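Local coordinates for NADP-dependent 2-hydroxyacid dehydrogenase (Rhizobium etli, PDB 4XCV), which binds NADPH and probably catalyses the NADP-dependent interconversion of 2-hydroxyacids and 2-oxoacids, as a D-isomer-specific 2-hydroxyacid dehydrogenase, at residues 241-249 / 271-279. Residues are numbered along the deposited sequence; the frame is centred on the assembly and turned at random.
Sequences ETDIVSAVR and PLWELENVF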
ATOM      1  N   GLU A 241       6.397  21.365  13.330  1.00 15.45           N
ATOM      2  CA  GLU A 241       5.117  20.745  13.613  1.00 15.52           C
ATOM      3  C   GLU A 241       3.970  21.711  13.824  1.00 16.23           C
ATOM      4  O   GLU A 241       2.823  21.444  13.418  1.00 16.40           O
ATOM      5  CB  GLU A 241       5.229  19.814  14.806  1.00 16.25           C
ATOM      6  CG  GLU A 241       5.966  18.589  14.380  1.00 16.17           C
ATOM      7  CD  GLU A 241       6.435  17.695  15.511  1.00 16.18           C
ATOM      8  OE1 GLU A 241       5.971  17.755  16.676  1.00 17.70           O
ATOM      9  OE2 GLU A 241       7.328  16.899  15.158  1.00 15.88           O
ATOM     10  N   THR A 242       4.233  22.843  14.472  1.00 16.57           N
ATOM     11  CA  THR A 242       3.160  23.805  14.647  1.00 17.37           C
ATOM     12  C   THR A 242       2.630  24.304  13.296  1.00 16.84           C
ATOM     13  O   THR A 242       1.445  24.663  13.170  1.00 16.82           O
ATOM     14  CB  THR A 242       3.557  24.901  15.620  1.00 18.94           C
ATOM     15  OG1 THR A 242       2.368  25.597  16.032  1.00 21.01           O
ATOM     16  CG2 THR A 242       4.560  25.825  14.995  1.00 19.19           C
ATOM     17  N   ASP A 243       3.481  24.313  12.270  1.00 15.62           N
ATOM     18  CA  ASP A 243       3.051  24.717  10.950  1.00 15.72           C
ATOM     19  C   ASP A 243       2.261  23.606  10.266  1.00 15.03           C
ATOM     20  O   ASP A 243       1.368  23.897   9.481  1.00 14.64           O
ATOM     21  CB  ASP A 243       4.227  25.102  10.050  1.00 16.10           C
ATOM     22  CG  ASP A 243       4.944  26.369  10.476  1.00 17.56           C
ATOM     23  OD1 ASP A 243       4.500  27.074  11.435  1.00 19.03           O
ATOM     24  OD2 ASP A 243       5.975  26.686   9.807  1.00 18.14           O
ATOM     25  N   ILE A 244       2.600  22.345  10.535  1.00 14.36           N
ATOM     26  CA  ILE A 244       1.776  21.231  10.044  1.00 14.10           C
ATOM     27  C   ILE A 244       0.368  21.369  10.638  1.00 14.51           C
ATOM     28  O   ILE A 244      -0.611  21.285   9.944  1.00 14.65           O
ATOM     29  CB  ILE A 244       2.371  19.859  10.385  1.00 13.66           C
ATOM     30  CG1 ILE A 244       3.772  19.688   9.795  1.00 13.27           C
ATOM     31  CG2 ILE A 244       1.395  18.776   9.948  1.00 13.69           C
ATOM     32  CD1 ILE A 244       4.483  18.502  10.356  1.00 13.41           C
ATOM     33  N   VAL A 245       0.280  21.577  11.952  1.00 14.51           N
ATOM     34  CA  VAL A 245      -1.000  21.713  12.609  1.00 15.25           C
ATOM     35  C   VAL A 245      -1.817  22.861  11.974  1.00 15.74           C
ATOM     36  O   VAL A 245      -2.979  22.692  11.639  1.00 16.07           O
ATOM     37  CB  VAL A 245      -0.831  21.948  14.121  1.00 15.96           C
ATOM     38  CG1 VAL A 245      -2.167  22.185  14.820  1.00 16.82           C
ATOM     39  CG2 VAL A 245      -0.123  20.769  14.779  1.00 15.79           C
ATOM     40  N   SER A 246      -1.222  24.039  11.840  1.00 15.88           N
ATOM     41  CA  SER A 246      -1.933  25.167  11.256  1.00 16.69           C
ATOM     42  C   SER A 246      -2.367  24.899   9.831  1.00 16.13           C
ATOM     43  O   SER A 246      -3.461  25.273   9.442  1.00 16.74           O
ATOM     44  CB  SER A 246      -1.064  26.425  11.342  1.00 17.57           C
ATOM     45  OG  SER A 246      -0.899  26.834  12.707  1.00 19.52           O
ATOM     46  N   ALA A 247      -1.477  24.270   9.058  1.00 15.00           N
ATOM     47  CA  ALA A 247      -1.774  24.004   7.635  1.00 15.09           C
ATOM     48  C   ALA A 247      -2.934  23.028   7.496  1.00 15.22           C
ATOM     49  O   ALA A 247      -3.798  23.201   6.598  1.00 15.14           O
ATOM     50  CB  ALA A 247      -0.536  23.503   6.914  1.00 14.67           C
ATOM     51  N   VAL A 248      -2.999  22.003   8.355  1.00 15.99           N
ATOM     52  CA  VAL A 248      -4.135  21.083   8.292  1.00 16.57           C
ATOM     53  C   VAL A 248      -5.414  21.770   8.738  1.00 17.92           C
ATOM     54  O   VAL A 248      -6.446  21.639   8.109  1.00 18.54           O
ATOM     55  CB  VAL A 248      -3.890  19.801   9.113  1.00 16.41           C
ATOM     56  CG1 VAL A 248      -5.140  18.952   9.176  1.00 17.11           C
ATOM     57  CG2 VAL A 248      -2.766  19.002   8.493  1.00 16.29           C
ATOM     58  N   ARG A 249      -5.361  22.546   9.809  1.00 18.71           N
ATOM     59  CA  ARG A 249      -6.561  23.206  10.283  1.00 20.78           C
ATOM     60  C   ARG A 249      -7.079  24.208   9.271  1.00 22.09           C
ATOM     61  O   ARG A 249      -8.308  24.395   9.150  1.00 23.89           O
ATOM     62  CB  ARG A 249      -6.265  23.926  11.587  1.00 21.85           C
ATOM     63  CG  ARG A 249      -6.057  22.993  12.742  1.00 22.70           C
ATOM     64  CD  ARG A 249      -5.586  23.777  13.951  1.00 24.37           C
ATOM     65  NE  ARG A 249      -6.439  24.901  14.295  1.00 26.33           N
ATOM     66  CZ  ARG A 249      -7.519  24.851  15.084  1.00 28.96           C
ATOM     67  NH1 ARG A 249      -7.955  23.698  15.569  1.00 30.78           N
ATOM     68  NH2 ARG A 249      -8.180  25.959  15.353  1.00 31.43           N
ATOM     69  N   PRO A 271      -1.081  18.412  19.231  1.00 14.48           N
ATOM     70  CA  PRO A 271      -2.336  18.396  18.473  1.00 14.36           C
ATOM     71  C   PRO A 271      -2.332  17.373  17.347  1.00 14.20           C
ATOM     72  O   PRO A 271      -3.398  17.029  16.799  1.00 15.03           O
ATOM     73  CB  PRO A 271      -2.420  19.830  17.897  1.00 14.98           C
ATOM     74  CG  PRO A 271      -1.569  20.664  18.781  1.00 15.63           C
ATOM     75  CD  PRO A 271      -0.436  19.736  19.207  1.00 14.71           C
ATOM     76  N   LEU A 272      -1.150  16.913  16.955  1.00 13.91           N
ATOM     77  CA  LEU A 272      -1.081  15.974  15.823  1.00 13.71           C
ATOM     78  C   LEU A 272      -1.864  14.692  16.053  1.00 13.78           C
ATOM     79  O   LEU A 272      -2.393  14.106  15.090  1.00 15.03           O
ATOM     80  CB  LEU A 272       0.379  15.653  15.501  1.00 13.70           C
ATOM     81  CG  LEU A 272       1.250  16.796  14.978  1.00 14.53           C
ATOM     82  CD1 LEU A 272       2.702  16.381  14.947  1.00 14.88           C
ATOM     83  CD2 LEU A 272       0.753  17.264  13.613  1.00 15.14           C
ATOM     84  N   TRP A 273      -1.849  14.171  17.282  1.00 13.17           N
ATOM     85  CA  TRP A 273      -2.493  12.909  17.529  1.00 13.03           C
ATOM     86  C   TRP A 273      -3.926  12.811  17.061  1.00 14.09           C
ATOM     87  O   TRP A 273      -4.339  11.783  16.532  1.00 14.51           O
ATOM     88  CB  TRP A 273      -2.453  12.554  19.010  1.00 13.09           C
ATOM     89  CG  TRP A 273      -1.112  12.384  19.650  1.00 13.03           C
ATOM     90  CD1 TRP A 273      -0.464  13.283  20.459  1.00 13.69           C
ATOM     91  CD2 TRP A 273      -0.314  11.215  19.661  1.00 12.68           C
ATOM     92  NE1 TRP A 273       0.689  12.760  20.922  1.00 13.61           N
ATOM     93  CE2 TRP A 273       0.821  11.484  20.435  1.00 13.17           C
ATOM     94  CE3 TRP A 273      -0.426   9.965  19.050  1.00 12.74           C
ATOM     95  CZ2 TRP A 273       1.816  10.532  20.658  1.00 13.33           C
ATOM     96  CZ3 TRP A 273       0.570   9.037  19.258  1.00 12.83           C
ATOM     97  CH2 TRP A 273       1.675   9.334  20.048  1.00 13.02           C
ATOM     98  N   GLU A 274      -4.709  13.872  17.245  1.00 18.30           N
ATOM     99  CA  GLU A 274      -6.129  13.826  16.981  1.00 19.74           C
ATOM    100  C   GLU A 274      -6.525  14.663  15.775  1.00 18.81           C
ATOM    101  O   GLU A 274      -7.708  14.840  15.530  1.00 20.28           O
ATOM    102  CB  GLU A 274      -6.906  14.242  18.236  1.00 23.69           C
ATOM    103  CG  GLU A 274      -6.804  13.218  19.370  1.00 26.97           C
ATOM    104  CD  GLU A 274      -7.816  13.454  20.473  1.00 32.42           C
ATOM    105  OE1 GLU A 274      -9.031  13.360  20.226  1.00 37.88           O
ATOM    106  OE2 GLU A 274      -7.418  13.712  21.619  1.00 37.77           O
ATOM    107  N   LEU A 275      -5.573  15.162  15.015  1.00 17.52           N
ATOM    108  CA  LEU A 275      -5.854  15.977  13.836  0.50 17.70           C
ATOM    109  C   LEU A 275      -6.455  15.112  12.727  1.00 16.61           C
ATOM    110  O   LEU A 275      -5.953  14.040  12.466  1.00 15.29           O
ATOM    111  CB  LEU A 275      -4.520  16.547  13.396  0.50 17.82           C
ATOM    112  CG  LEU A 275      -4.411  17.782  12.548  0.50 18.70           C
ATOM    113  CD1 LEU A 275      -5.243  18.937  13.063  0.50 20.86           C
ATOM    114  CD2 LEU A 275      -2.935  18.103  12.626  0.50 18.75           C
ATOM    115  N   GLU A 276      -7.511  15.583  12.077  1.00 17.38           N
ATOM    116  CA  GLU A 276      -8.176  14.813  11.048  1.00 17.53           C
ATOM    117  C   GLU A 276      -7.208  14.564   9.890  1.00 15.62           C
ATOM    118  O   GLU A 276      -6.481  15.452   9.441  1.00 15.76           O
ATOM    119  CB  GLU A 276      -9.420  15.563  10.542  1.00 20.41           C
ATOM    120  CG  GLU A 276     -10.474  15.751  11.626  1.00 24.01           C
ATOM    121  CD  GLU A 276     -10.370  17.097  12.331  1.00 27.66           C
ATOM    122  OE1 GLU A 276      -9.234  17.620  12.555  1.00 29.46           O
ATOM    123  OE2 GLU A 276     -11.467  17.639  12.698  1.00 32.96           O
ATOM    124  N   ASN A 277      -7.249  13.343   9.372  1.00 14.16           N
ATOM    125  CA  ASN A 277      -6.447  12.988   8.178  0.50 13.71           C
ATOM    126  C   ASN A 277      -4.936  12.971   8.451  1.00 12.27           C
ATOM    127  O   ASN A 277      -4.151  13.137   7.513  1.00 12.28           O
ATOM    128  CB  ASN A 277      -6.707  13.942   6.980  0.50 15.05           C
ATOM    129  CG  ASN A 277      -8.141  13.947   6.517  0.50 16.75           C
ATOM    130  OD1 ASN A 277      -8.794  14.985   6.426  0.50 18.72           O
ATOM    131  ND2 ASN A 277      -8.614  12.791   6.179  0.50 17.23           N
ATOM    132  N   VAL A 278      -4.541  12.804   9.701  1.00 11.83           N
ATOM    133  CA  VAL A 278      -3.133  12.716  10.066  1.00 11.36           C
ATOM    134  C   VAL A 278      -2.889  11.335  10.637  1.00 10.75           C
ATOM    135  O   VAL A 278      -3.609  10.894  11.539  1.00 11.71           O
ATOM    136  CB  VAL A 278      -2.727  13.800  11.043  1.00 12.45           C
ATOM    137  CG1 VAL A 278      -1.318  13.546  11.542  1.00 12.64           C
ATOM    138  CG2 VAL A 278      -2.826  15.141  10.346  1.00 13.46           C
ATOM    139  N   PHE A 279      -1.891  10.630  10.099  1.00 10.28           N
ATOM    140  CA  PHE A 279      -1.472   9.313  10.520  1.00 10.25           C
ATOM    141  C   PHE A 279      -0.119   9.433  11.167  1.00  9.77           C
ATOM    142  O   PHE A 279       0.809  10.017  10.612  1.00 10.61           O
ATOM    143  CB  PHE A 279      -1.373   8.363   9.309  1.00 10.91           C
ATOM    144  CG  PHE A 279      -2.665   8.132   8.607  1.00 12.54           C
ATOM    145  CD1 PHE A 279      -3.081   8.994   7.633  1.00 14.77           C
ATOM    146  CD2 PHE A 279      -3.454   7.031   8.878  1.00 14.60           C
ATOM    147  CE1 PHE A 279      -4.278   8.779   6.974  1.00 16.16           C
ATOM    148  CE2 PHE A 279      -4.647   6.790   8.186  1.00 16.41           C
ATOM    149  CZ  PHE A 279      -5.049   7.673   7.233  1.00 16.07           C
TER
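L272 reaches with both methyls into one flank of helix 241-250. With CG anti to the carbonyl carbon (chi1 -66°) and CD1 carrying the chain on (chi2 170°), the two methyls part: CD2 lies 3.8 Å from CG2 of V245 and 4.0 Å from CG2 of I244, while CD1 lies against E241, 3.9 Å from its OE1 and also near CG and CD, the two side chains crossing at about a right angle. The other carboxylate oxygen, OE2, accepts hydrogen bonds from the backbone N of E262 and from NE2 of Q239. Both methyls of V245 touch P271: CG1, placed anti to its own N (chi1 176°), packs 3.9 Å from CB, and CG2 meets the same CB as well as L272. An alanine in place of L272 would probably open a gap between E241, I244 and V245. One turn on, V248 and L275, the latter in one of its two modelled conformers, meet tip to tip, CG1 of V248 standing 3.6 Å from CG of L275. In that conformer CD1 extends to the aliphatic CG of R249, and CD2 lies over CA of V245. V248 CG2 approaches CG2 of V278 more loosely, at 4.3 Å. No hydrogen bond joins the two segments; the interface is mainly apolar. A type II beta turn from L275 to V278 leads into strand 278-280, an edge strand of the parallel sheet within this chain, and the contact packs a helix against the loop entering that strand, in the Rossmann-type NAD-binding domain of this dehydrogenase family.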